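Local coordinates for protein SPT6 (Antonospora locustae, PDB 2XP1) that probably helps couple the elongation factor to transcribing RNA polymerase II through its noncanonical tandem SH2 domains, at residues I80-V83 against I84-V88. Residues are numbered along the deposited sequence; the frame is centred on the assembly and turned at random.
Sequences IDEV and ISVYV
S85 grips D81 one turn back with two donors. Its backbone N bonds to D81 O at 3.0 Å, in the carbonyl plane. In the side chain, CB passes 4.0 Å from D81 O, and OG, swung between backbone N and carbonyl carbon (chi1 46°), donates a longer bond of 3.3 Å to that same D81 O, coming in 33° off the carbonyl plane. With an alanine here the hydroxyl is gone, and D81 O is likely to lose this second, longer grip while keeping that from the backbone N. One residue on, V86 N bonds to E82 O at 2.8 Å, and V86 CG2 lies beside E82 CG, 3.6 Å away, the two side chains pointing the same way. I84 works the buried flank: its N bonds to I80 O, and its CD1 meets I80 CG2 at 3.6 Å as the side chains cross. Strand 36-40 takes up this flank through I38 and F36, while F77 packs against E82, V83, V86 and Y87. Across 84-88 the helix widens into a pi-type turn. N-H groups one turn on thus answer the carbonyls of I80, D81 and E82, while apolar side chains face the first sheet of the tandem SH2 fold.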
loop_
_atom_site.group_PDB
_atom_site.type_symbol
_atom_site.label_atom_id
_atom_site.label_comp_id
_atom_site.label_asym_id
_atom_site.label_seq_id
_atom_site.Cartn_x
_atom_site.Cartn_y
_atom_site.Cartn_z
ATOM N N ILE A 80 17.830 9.075 2.199
ATOM C CA ILE A 80 17.284 8.902 3.544
ATOM C C ILE A 80 16.199 9.933 3.876
ATOM O O ILE A 80 15.157 9.572 4.436
ATOM C CB ILE A 80 18.379 8.776 4.600
ATOM C CG1 ILE A 80 18.818 7.323 4.725
ATOM C CG2 ILE A 80 17.905 9.198 5.990
ATOM C CD1 ILE A 80 20.197 7.217 5.233
ATOM N N ASP A 81 16.429 11.201 3.514
ATOM C CA ASP A 81 15.427 12.273 3.708
ATOM C C ASP A 81 14.072 11.853 3.165
ATOM O O ASP A 81 13.064 12.089 3.805
ATOM C CB ASP A 81 15.835 13.566 2.966
ATOM C CG ASP A 81 16.879 14.387 3.712
ATOM O OD1 ASP A 81 17.383 13.943 4.759
ATOM O OD2 ASP A 81 17.195 15.490 3.212
ATOM N N GLU A 82 14.049 11.272 1.959
ATOM C CA GLU A 82 12.802 10.754 1.382
ATOM C C GLU A 82 12.203 9.628 2.234
ATOM O O GLU A 82 11.001 9.600 2.396
ATOM C CB GLU A 82 12.920 10.355 -0.107
ATOM C CG GLU A 82 11.536 10.157 -0.808
ATOM C CD GLU A 82 11.604 9.709 -2.277
ATOM O OE1 GLU A 82 12.523 8.978 -2.664
ATOM O OE2 GLU A 82 10.725 10.086 -3.073
ATOM N N VAL A 83 13.002 8.722 2.804
ATOM C CA VAL A 83 12.453 7.710 3.766
ATOM C C VAL A 83 11.693 8.441 4.873
ATOM O O VAL A 83 10.549 8.097 5.212
ATOM C CB VAL A 83 13.563 6.811 4.401
ATOM C CG1 VAL A 83 13.025 5.936 5.500
ATOM C CG2 VAL A 83 14.219 5.973 3.370
ATOM N N ILE A 84 12.307 9.487 5.422
ATOM C CA ILE A 84 11.677 10.228 6.513
ATOM C C ILE A 84 10.370 10.955 6.159
ATOM O O ILE A 84 9.368 10.832 6.897
ATOM C CB ILE A 84 12.700 11.130 7.180
ATOM C CG1 ILE A 84 13.677 10.227 7.930
ATOM C CG2 ILE A 84 12.019 12.064 8.201
ATOM C CD1 ILE A 84 15.014 10.594 7.707
ATOM N N SER A 85 10.355 11.698 5.050
ATOM C CA SER A 85 9.130 12.432 4.685
ATOM C C SER A 85 8.081 11.497 4.154
ATOM O O SER A 85 6.937 11.531 4.595
ATOM C CB SER A 85 9.384 13.599 3.703
ATOM O OG SER A 85 10.216 13.236 2.621
ATOM N N VAL A 86 8.479 10.613 3.250
ATOM C CA VAL A 86 7.510 9.761 2.591
ATOM C C VAL A 86 7.034 8.682 3.518
ATOM O O VAL A 86 5.898 8.274 3.429
ATOM C CB VAL A 86 8.041 9.179 1.241
ATOM C CG1 VAL A 86 7.179 8.035 0.756
ATOM C CG2 VAL A 86 8.072 10.250 0.193
ATOM N N TYR A 87 7.883 8.253 4.444
ATOM C CA TYR A 87 7.593 7.047 5.205
ATOM C C TYR A 87 7.424 7.263 6.696
ATOM O O TYR A 87 6.388 6.888 7.258
ATOM C CB TYR A 87 8.625 5.965 4.871
ATOM C CG TYR A 87 8.321 4.637 5.467
ATOM C CD1 TYR A 87 7.275 3.851 4.969
ATOM C CD2 TYR A 87 9.068 4.158 6.526
ATOM C CE1 TYR A 87 6.987 2.607 5.517
ATOM C CE2 TYR A 87 8.791 2.919 7.094
ATOM C CZ TYR A 87 7.745 2.139 6.575
ATOM O OH TYR A 87 7.455 0.896 7.146
ATOM N N VAL A 88 8.405 7.902 7.333
ATOM C CA VAL A 88 8.384 8.129 8.799
ATOM C C VAL A 88 7.376 9.203 9.323
ATOM O O VAL A 88 6.615 8.940 10.253
ATOM C CB VAL A 88 9.825 8.400 9.342
ATOM C CG1 VAL A 88 9.824 8.579 10.822
ATOM C CG2 VAL A 88 10.791 7.260 8.951
#